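Local coordinates for protein aminotransferase class-III (Ochrobactrum anthropi, PDB 5GHG) that probably transfers amino groups between amines and carbonyl compounds with a pyridoxal 5'-phosphate cofactor, bound here in its aminated pyridoxamine form, at residues Gly224-Gly229 with Val260-Gly265; Thr267-Leu270 with Gln274-Asp277; Ile145-Gly150 with Lys238-Lys243; Ala349-Arg354 with Val377-Gly382. The protein carries 1 engineered substitution. All coordinates share one frame; numbering follows the deposited sequence.

Overall arrangement
From the N terminus, the first contact to open is interaction 3, whose segment 145-150 holds the end of strand 143-147 and meets the start of helix 240-250 across 87 intervening residues. Before that loop closes, 224-229 has opened interaction 1, which closes at 260-265, so the two cross; Glu225 O bonded to Arg147 NH2 joins them directly. Interaction 2 follows in series, folding 267-270 back on 274-277 over only three residues, and Phe276 packs on Val227 of interaction 1. Last comes interaction 4, bringing helix 347-363 against the turn before strand 380-385. Arg352 NH1 bonds to Gly268 O, linking helix 347-363 to the loop before helix 272-275.

Interaction 1 (Gly224-Gly229 with Val260-Gly265); sequences GEPVMG and VICGFG. With PMP (4'-deoxy-4'-aminopyridoxal-5'-phosphate), chain C.
Gly229, whose CA lies 3.8 Å from Ile261 CD1, gives its backbone N-H to the carboxylate of Glu225: N to OE2 measures 3.0 Å with an N-H...O angle of 170°, and the donor stands 43° out of the carboxylate plane. Tyr151 N bonds to the other oxygen, OE1, so backbone groups on two loops fix the rotation of this carboxylate beside the cofactor, where OE2 lies 3.4 Å from the ring methyl C2A of PMP. On the opposing segment Val260 lies beneath one face of the pyridine ring, its CG1 3.5 Å from C3 of PMP, while Ile261 sends CD1 to the phenolic O3 of PMP at 3.2 Å. Farther from the cofactor, Cys262 makes most of the direct contact between the loops. Its sulfur is anti to the carbonyl carbon (chi1 -62°), which directs it toward the other loop: SG lies 4.0 Å from Pro226 CD and 3.7 Å from Val227 N. These loops follow neighbouring parallel strands 219-224 and 254-258 and line the cofactor pocket, as in other fold-type I enzymes. No hydrogen bond joins the segments; they meet by van der Waals contact, the sulfur against the Pro226 ring and Val227 backbone, while Gly229 and Tyr151 grip Glu225.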
# COMPACT_ATOMS: atom_id res chain seq x y z
N GLY B 224 -16.91 3.90 9.94
CA GLY B 224 -16.42 4.30 11.24
C GLY B 224 -15.57 3.24 11.93
O GLY B 224 -15.84 2.03 11.82
N GLU B 225 -14.55 3.69 12.64
CA GLU B 225 -13.90 2.86 13.64
C GLU B 225 -14.80 2.73 14.86
O GLU B 225 -15.41 3.72 15.28
CB GLU B 225 -12.57 3.49 14.07
CG GLU B 225 -11.67 3.91 12.93
CD GLU B 225 -10.76 5.09 13.31
OE1 GLU B 225 -11.15 6.25 13.04
OE2 GLU B 225 -9.69 4.83 13.91
N PRO B 226 -14.89 1.55 15.47
CA PRO B 226 -15.65 1.45 16.73
C PRO B 226 -15.14 2.46 17.76
O PRO B 226 -15.93 3.20 18.37
CB PRO B 226 -15.44 -0.00 17.16
CG PRO B 226 -15.21 -0.74 15.87
CD PRO B 226 -14.42 0.23 15.01
N VAL B 227 -13.82 2.51 17.94
CA VAL B 227 -13.12 3.53 18.72
C VAL B 227 -12.11 4.17 17.78
O VAL B 227 -11.35 3.47 17.12
CB VAL B 227 -12.39 2.89 19.93
CG1 VAL B 227 -11.49 3.92 20.60
CG2 VAL B 227 -13.37 2.30 20.93
N MET B 228 -12.08 5.50 17.73
CA MET B 228 -11.15 6.19 16.85
C MET B 228 -9.74 6.13 17.42
O MET B 228 -9.51 6.59 18.54
CB MET B 228 -11.55 7.65 16.65
CG MET B 228 -12.80 7.84 15.82
SD MET B 228 -13.34 9.57 15.87
CE MET B 228 -14.51 9.57 14.51
N GLY B 229 -8.80 5.55 16.68
CA GLY B 229 -7.45 5.41 17.18
C GLY B 229 -6.60 6.63 16.97
O GLY B 229 -6.38 7.42 17.91
N VAL B 260 -9.25 -1.87 11.81
CA VAL B 260 -7.82 -2.01 11.62
C VAL B 260 -7.09 -1.96 12.97
O VAL B 260 -6.17 -2.73 13.22
CB VAL B 260 -7.33 -0.93 10.63
CG1 VAL B 260 -5.82 -0.71 10.72
CG2 VAL B 260 -7.71 -1.35 9.21
N ILE B 261 -7.53 -1.08 13.87
CA ILE B 261 -6.96 -1.06 15.21
C ILE B 261 -7.75 -1.95 16.19
O ILE B 261 -7.17 -2.66 17.01
CB ILE B 261 -6.84 0.37 15.75
CG1 ILE B 261 -5.70 1.11 15.04
CG2 ILE B 261 -6.63 0.34 17.26
CD1 ILE B 261 -5.68 2.60 15.34
N CYS B 262 -9.08 -1.92 16.14
CA CYS B 262 -9.84 -2.61 17.18
C CYS B 262 -9.81 -4.13 17.02
O CYS B 262 -10.14 -4.84 17.98
CB CYS B 262 -11.29 -2.10 17.18
SG CYS B 262 -11.41 -0.32 17.58
N GLY B 263 -9.44 -4.64 15.86
CA GLY B 263 -9.58 -6.06 15.60
C GLY B 263 -8.61 -6.91 16.39
O GLY B 263 -7.50 -6.47 16.75
N PHE B 264 -9.04 -8.13 16.69
CA PHE B 264 -8.22 -9.18 17.30
C PHE B 264 -7.85 -8.88 18.74
O PHE B 264 -6.72 -9.10 19.16
CB PHE B 264 -7.00 -9.47 16.42
CG PHE B 264 -7.37 -9.79 15.00
CD1 PHE B 264 -7.98 -11.00 14.69
CD2 PHE B 264 -7.22 -8.86 13.99
CE1 PHE B 264 -8.38 -11.28 13.38
CE2 PHE B 264 -7.61 -9.12 12.69
CZ PHE B 264 -8.19 -10.33 12.38
N GLY B 265 -8.82 -8.41 19.53
CA GLY B 265 -8.71 -8.39 20.99
C GLY B 265 -8.43 -7.05 21.64
O GLY B 265 -8.41 -6.97 22.86
N1 PMP C . -7.79 2.41 9.32
C2 PMP C . -7.39 2.62 10.61
C2A PMP C . -8.43 2.66 11.69
C3 PMP C . -6.04 2.82 10.93
O3 PMP C . -5.71 3.11 12.23
C4 PMP C . -5.05 2.77 9.90
C4A PMP C . -3.56 2.89 10.16
N4A PMP C . -3.19 3.88 11.14
C5 PMP C . -5.51 2.53 8.58
C6 PMP C . -6.85 2.30 8.32
C5A PMP C . -4.58 2.49 7.40
O4P PMP C . -3.74 1.33 7.47
P PMP C . -2.28 1.37 6.73
O1P PMP C . -2.47 1.84 5.33
O2P PMP C . -1.80 -0.07 6.82
O3P PMP C . -1.38 2.33 7.47

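Interaction 2 (Thr267-Leu270 with Gln274-Asp277)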
# COMPACT_ATOMS: atom_id res chain seq x y z
N THR B 267 -10.13 -4.29 22.18
CA THR B 267 -11.12 -3.54 22.97
C THR B 267 -11.81 -4.40 24.04
O THR B 267 -12.82 -3.97 24.60
CB THR B 267 -12.18 -2.90 22.06
OG1 THR B 267 -12.99 -3.92 21.47
CG2 THR B 267 -11.51 -2.08 20.98
N GLY B 268 -11.27 -5.57 24.35
CA GLY B 268 -11.87 -6.45 25.33
C GLY B 268 -12.72 -7.54 24.73
O GLY B 268 -13.22 -8.41 25.46
N ASN B 269 -12.95 -7.50 23.42
CA ASN B 269 -13.55 -8.60 22.69
C ASN B 269 -12.71 -8.82 21.44
O ASN B 269 -11.84 -8.00 21.11
CB ASN B 269 -15.01 -8.30 22.34
CG ASN B 269 -15.89 -8.25 23.57
OD1 ASN B 269 -16.25 -9.28 24.10
ND2 ASN B 269 -16.20 -7.04 24.04
N LEU B 270 -12.98 -9.90 20.73
CA LEU B 270 -12.25 -10.15 19.50
C LEU B 270 -12.31 -8.93 18.57
O LEU B 270 -11.28 -8.48 18.06
CB LEU B 270 -12.78 -11.40 18.79
CG LEU B 270 -11.94 -11.90 17.61
CD1 LEU B 270 -10.51 -12.22 18.05
CD2 LEU B 270 -12.58 -13.12 16.93
N GLN B 274 -18.17 -6.12 18.30
CA GLN B 274 -18.86 -6.83 19.38
C GLN B 274 -18.96 -5.95 20.61
O GLN B 274 -20.02 -5.87 21.24
CB GLN B 274 -18.16 -8.14 19.70
CG GLN B 274 -18.04 -9.06 18.49
CD GLN B 274 -17.06 -10.21 18.71
OE1 GLN B 274 -15.86 -10.00 18.90
NE2 GLN B 274 -17.57 -11.43 18.63
N THR B 275 -17.86 -5.25 20.95
CA THR B 275 -17.85 -4.39 22.12
C THR B 275 -18.94 -3.33 22.05
O THR B 275 -19.55 -2.99 23.07
CB THR B 275 -16.48 -3.73 22.29
OG1 THR B 275 -15.48 -4.74 22.40
CG2 THR B 275 -16.44 -2.87 23.55
N PHE B 276 -19.19 -2.79 20.86
CA PHE B 276 -20.12 -1.69 20.69
C PHE B 276 -21.42 -2.09 20.01
O PHE B 276 -22.20 -1.23 19.64
CB PHE B 276 -19.43 -0.55 19.95
CG PHE B 276 -18.37 0.12 20.77
CD1 PHE B 276 -18.71 1.08 21.72
CD2 PHE B 276 -17.04 -0.27 20.68
CE1 PHE B 276 -17.73 1.68 22.51
CE2 PHE B 276 -16.07 0.33 21.48
CZ PHE B 276 -16.41 1.29 22.37
N ASP B 277 -21.67 -3.39 19.86
CA ASP B 277 -22.88 -3.91 19.24
C ASP B 277 -23.13 -3.28 17.87
O ASP B 277 -24.22 -2.79 17.56
CB ASP B 277 -24.10 -3.71 20.16
CG ASP B 277 -25.28 -4.61 19.73
OD1 ASP B 277 -25.04 -5.71 19.17
OD2 ASP B 277 -26.45 -4.21 19.93
O HOH W 1 -14.88 -11.86 21.43
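Asn269 and Thr275 bring the two backbones closest, CA to CA 6.0 Å, where the loop 267-270 runs past the last residues of the short helix 272-275. That helix ends in a Schellman motif with Asp277, at positive phi, as the C-prime residue: Asp277 N bonds to Gln274 O and Met278 N to Ser273 O. Between the segments the hydroxyl of Thr275 is held twice. Asn269 ND2 donates to Thr275 OG1 at 2.9 Å, nearly straight at 169° and only 7° out of the amide plane. Thr267 OG1 lies 2.8 Å from Thr275 OG1, a hydroxyl pair in which either may be the donor; chi1 of 69° tucks the Thr267 oxygen between its own N and carbonyl carbon, facing the helix. Gln274 adds a looser contact, its OE1 3.4 Å from Leu270 CB. The main partner of that oxygen is Phe271 N, and a water that accepts from Leu270 N at 2.8 Å donates a longer bond to Gln274 OE1. Because Thr275 OG1 accepts from Asn269, its own hydrogen remains available to the Thr267 pair; the near-planar bond helps to orient the Asn269 amide, and this small network ties loop to helix end at the surface.

Interaction 3 (Ile145-Gly150 with Lys238-Lys243); sequences ISRKRG and KTYWEK
Arg147 reaches Tyr240 by a chain that leaves CB with CG anti to the carbonyl carbon, runs extended through chi2 and bends at chi3, while Tyr240 holds its CG anti to the backbone N (chi1 172°) and comes to meet it from the opposite direction. The backbones stay far apart, 13.2 Å between the CA atoms of the two residues, so long side chains cover the distance. Arg147 NH1 donates to Tyr240 OH at 3.1 Å with an angle of 161°, and the hydroxyl lies at the guanidinium edge, close to its plane. Arg147 CD also rests against that oxygen, 3.3 Å from Tyr240 OH. Trp241 joins obliquely, its CZ2 3.6 Å from Arg147 NH1 and the two planes 54° apart. Tyr240 CE2 in turn sits over the centre of the Trp241 ring, 3.7 Å above it. The other terminal nitrogen, Arg147 NH2, has its stronger partner in Glu225 O, and Trp241 NE1 makes a weak bond to Pro226 O. The arrangement joins a central-sheet strand, 143-147, to helix 240-250, the helix of the beta-alpha-beta crossover between parallel strands 219-224 and 254-258 in the large domain of a fold-type I aminotransferase.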
# COMPACT_ATOMS: atom_id res chain seq x y z
N ILE B 145 -19.98 8.62 3.80
CA ILE B 145 -19.92 9.49 4.95
C ILE B 145 -18.87 8.94 5.92
O ILE B 145 -18.96 7.79 6.35
CB ILE B 145 -21.28 9.60 5.65
CG1 ILE B 145 -22.31 10.19 4.68
CG2 ILE B 145 -21.19 10.49 6.89
CD1 ILE B 145 -23.73 10.17 5.22
N SER B 146 -17.89 9.77 6.26
CA SER B 146 -16.88 9.51 7.26
C SER B 146 -17.06 10.51 8.39
O SER B 146 -18.03 11.28 8.41
CB SER B 146 -15.47 9.63 6.64
OG SER B 146 -14.53 9.05 7.52
N ARG B 147 -16.13 10.54 9.32
CA ARG B 147 -16.26 11.42 10.48
C ARG B 147 -15.02 12.25 10.70
O ARG B 147 -13.90 11.80 10.45
CB ARG B 147 -16.55 10.61 11.74
CG ARG B 147 -17.81 9.80 11.65
CD ARG B 147 -18.00 8.96 12.87
NE ARG B 147 -16.92 7.98 13.03
CZ ARG B 147 -16.88 7.08 14.02
NH1 ARG B 147 -17.88 7.05 14.89
NH2 ARG B 147 -15.86 6.24 14.14
N LYS B 148 -15.22 13.47 11.17
CA LYS B 148 -14.10 14.29 11.62
C LYS B 148 -13.29 13.52 12.66
O LYS B 148 -13.83 12.90 13.56
CB LYS B 148 -14.61 15.61 12.20
CG LYS B 148 -15.09 16.58 11.12
CD LYS B 148 -15.56 17.88 11.78
CE LYS B 148 -16.11 18.87 10.77
NZ LYS B 148 -16.31 20.20 11.44
N ARG B 149 -11.97 13.57 12.51
CA ARG B 149 -11.01 12.89 13.37
C ARG B 149 -10.99 11.38 13.18
O ARG B 149 -10.20 10.70 13.83
CB ARG B 149 -11.22 13.23 14.86
CG ARG B 149 -10.84 14.68 15.19
CD ARG B 149 -11.19 15.11 16.64
NE ARG B 149 -10.35 14.42 17.63
CZ ARG B 149 -10.57 14.46 18.95
NH1 ARG B 149 -9.76 13.80 19.78
NH2 ARG B 149 -11.59 15.15 19.45
N GLY B 150 -11.80 10.83 12.27
CA GLY B 150 -11.61 9.46 11.86
C GLY B 150 -10.31 9.28 11.09
O GLY B 150 -9.76 10.22 10.52
N LYS B 238 -22.26 6.59 25.11
CA LYS B 238 -23.20 5.49 25.16
C LYS B 238 -24.44 5.83 24.34
O LYS B 238 -24.90 6.99 24.31
CB LYS B 238 -23.57 5.14 26.61
CG LYS B 238 -23.98 6.29 27.47
CD LYS B 238 -24.38 5.77 28.87
CE LYS B 238 -25.00 6.86 29.76
NZ LYS B 238 -23.99 7.88 30.18
N THR B 239 -24.96 4.82 23.64
CA THR B 239 -26.10 4.84 22.74
C THR B 239 -25.75 5.37 21.35
O THR B 239 -26.60 5.31 20.45
CB THR B 239 -27.32 5.64 23.28
OG1 THR B 239 -27.07 7.05 23.25
CG2 THR B 239 -27.66 5.19 24.71
N TYR B 240 -24.53 5.87 21.14
CA TYR B 240 -24.18 6.41 19.83
C TYR B 240 -24.37 5.38 18.72
O TYR B 240 -25.06 5.64 17.72
CB TYR B 240 -22.72 6.88 19.84
CG TYR B 240 -22.18 7.28 18.48
CD1 TYR B 240 -22.40 8.56 17.98
CD2 TYR B 240 -21.44 6.39 17.71
CE1 TYR B 240 -21.89 8.95 16.77
CE2 TYR B 240 -20.90 6.77 16.48
CZ TYR B 240 -21.13 8.05 16.01
OH TYR B 240 -20.63 8.47 14.79
N TRP B 241 -23.75 4.22 18.85
CA TRP B 241 -23.79 3.27 17.75
C TRP B 241 -25.19 2.72 17.51
O TRP B 241 -25.57 2.43 16.37
CB TRP B 241 -22.77 2.16 17.96
CG TRP B 241 -21.39 2.58 17.49
CD1 TRP B 241 -20.28 2.79 18.24
CD2 TRP B 241 -21.02 2.88 16.14
NE1 TRP B 241 -19.23 3.18 17.45
CE2 TRP B 241 -19.66 3.25 16.15
CE3 TRP B 241 -21.70 2.87 14.92
CZ2 TRP B 241 -18.96 3.60 14.98
CZ3 TRP B 241 -20.99 3.21 13.75
CH2 TRP B 241 -19.66 3.58 13.80
N GLU B 242 -25.99 2.58 18.57
CA GLU B 242 -27.38 2.16 18.40
C GLU B 242 -28.17 3.21 17.61
O GLU B 242 -28.87 2.88 16.65
CB GLU B 242 -28.02 1.90 19.76
CG GLU B 242 -29.50 1.62 19.70
CD GLU B 242 -30.15 1.57 21.08
OE1 GLU B 242 -31.39 1.69 21.15
OE2 GLU B 242 -29.43 1.40 22.08
N LYS B 243 -28.04 4.48 18.00
CA LYS B 243 -28.78 5.53 17.32
C LYS B 243 -28.28 5.76 15.91
O LYS B 243 -29.08 6.00 15.00
CB LYS B 243 -28.72 6.82 18.15
CG LYS B 243 -29.33 6.66 19.54
CD LYS B 243 -29.05 7.85 20.46
CE LYS B 243 -29.84 7.70 21.78
NZ LYS B 243 -29.38 8.63 22.84

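Interaction 4 (Ala349-Arg354 with Val377-Gly382); sequences ANARDR and VGLIAG
Leu379 points toward helix 347-363 and packs against Ala351 and Arg354, its CB starting 4.0 Å from Ala351 O. From there CG lies anti to the backbone N (chi1 -156°), and the chain forks over the helix. Branch CD2 meets Ala351 CB at 3.7 Å, methyl against methyl, and also lies near CA of the same residue. Branch CD1 turns further along the helix and lies between Ala351 O and Arg354 C, 4.0 Å from the latter, with Arg354 CB a little more distant at 4.3 Å from CD1. No hydrogen bond crosses between the segments. The leucine is presented by a type II' beta turn from Val377 to Ile380, with Gly378 at its second position; this turn closes the two-residue loop of the beta hairpin that joins antiparallel strands 371-377 and 380-385, in the C-terminal part of the small domain common to fold-type I aminotransferases. Ile380 N bonds to Val377 O at 3.1 Å, whereas the return bond from Val377 N to Ile380 O is weak. Gln359 NE2, further down the helix, reaches both Gly378 O and Ile380 O. On the helix itself, the Arg354 side chain curls back so that NH1 donates to Asn350 OD1 at 3.0 Å, the acceptor lying 8° from the guanidinium plane and the donor standing 39° above the amide carbonyl plane. Asp353 CB lies 3.4 Å above one guanidinium face of Arg354, offset toward its rim, and Arg354 NE has its stronger partner in a salt bridge to Asp433.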
# COMPACT_ATOMS: atom_id res chain seq x y z
N ALA B 349 -8.51 -12.83 26.07
CA ALA B 349 -8.85 -12.78 27.49
C ALA B 349 -7.76 -12.07 28.29
O ALA B 349 -8.05 -11.29 29.21
CB ALA B 349 -9.10 -14.19 28.04
N ASN B 350 -6.50 -12.33 27.96
CA ASN B 350 -5.43 -11.62 28.64
C ASN B 350 -5.55 -10.12 28.46
O ASN B 350 -5.42 -9.35 29.42
CB ASN B 350 -4.06 -12.09 28.17
CG ASN B 350 -2.95 -11.53 29.02
OD1 ASN B 350 -2.89 -11.84 30.20
ND2 ASN B 350 -2.11 -10.68 28.45
N ALA B 351 -5.80 -9.67 27.22
CA ALA B 351 -5.91 -8.24 26.97
C ALA B 351 -7.12 -7.65 27.69
O ALA B 351 -7.08 -6.53 28.20
CB ALA B 351 -5.97 -7.96 25.47
N ARG B 352 -8.22 -8.40 27.72
CA ARG B 352 -9.42 -7.96 28.43
C ARG B 352 -9.12 -7.73 29.92
O ARG B 352 -9.53 -6.72 30.49
CB ARG B 352 -10.53 -8.99 28.25
CG ARG B 352 -11.81 -8.67 28.99
CD ARG B 352 -12.87 -9.77 28.73
NE ARG B 352 -14.13 -9.47 29.40
CZ ARG B 352 -15.22 -8.97 28.81
NH1 ARG B 352 -15.23 -8.69 27.51
NH2 ARG B 352 -16.32 -8.74 29.52
N ASP B 353 -8.42 -8.68 30.55
CA ASP B 353 -8.17 -8.58 31.99
C ASP B 353 -7.06 -7.58 32.32
O ASP B 353 -7.17 -6.82 33.29
CB ASP B 353 -7.83 -9.95 32.57
CG ASP B 353 -9.00 -10.92 32.50
OD1 ASP B 353 -10.16 -10.45 32.37
OD2 ASP B 353 -8.74 -12.14 32.58
N ARG B 354 -5.98 -7.57 31.54
CA ARG B 354 -5.01 -6.48 31.68
C ARG B 354 -5.65 -5.14 31.35
O ARG B 354 -5.31 -4.12 31.96
CB ARG B 354 -3.79 -6.72 30.80
CG ARG B 354 -2.64 -7.52 31.46
CD ARG B 354 -3.02 -8.96 31.78
NE ARG B 354 -3.70 -9.09 33.06
CZ ARG B 354 -4.33 -10.18 33.49
NH1 ARG B 354 -4.38 -11.27 32.72
NH2 ARG B 354 -4.91 -10.18 34.68
N VAL B 377 -11.25 1.86 26.49
CA VAL B 377 -11.93 0.59 26.71
C VAL B 377 -10.94 -0.53 26.43
O VAL B 377 -10.03 -0.37 25.61
CB VAL B 377 -13.20 0.43 25.83
CG1 VAL B 377 -12.85 0.48 24.37
CG2 VAL B 377 -13.91 -0.88 26.15
N GLY B 378 -11.11 -1.66 27.10
CA GLY B 378 -10.23 -2.77 26.85
C GLY B 378 -8.79 -2.34 27.07
O GLY B 378 -8.44 -1.73 28.08
N LEU B 379 -7.92 -2.64 26.08
CA LEU B 379 -6.50 -2.35 26.20
C LEU B 379 -6.09 -1.15 25.35
O LEU B 379 -4.97 -1.08 24.84
CB LEU B 379 -5.67 -3.59 25.83
CG LEU B 379 -4.24 -3.76 26.37
CD1 LEU B 379 -4.17 -3.62 27.91
CD2 LEU B 379 -3.64 -5.08 25.89
N ILE B 380 -6.97 -0.16 25.20
CA ILE B 380 -6.61 1.08 24.51
C ILE B 380 -7.12 2.25 25.33
O ILE B 380 -8.25 2.22 25.84
CB ILE B 380 -7.15 1.12 23.07
CG1 ILE B 380 -6.52 2.29 22.31
CG2 ILE B 380 -8.67 1.21 23.06
CD1 ILE B 380 -6.75 2.27 20.82
N ALA B 381 -6.29 3.27 25.48
CA ALA B 381 -6.66 4.40 26.32
C ALA B 381 -5.97 5.66 25.85
O ALA B 381 -4.91 5.62 25.24
CB ALA B 381 -6.32 4.14 27.80
N GLY B 382 -6.58 6.79 26.17
CA GLY B 382 -5.97 8.08 25.94
C GLY B 382 -6.09 8.94 27.18
O GLY B 382 -7.10 8.88 27.88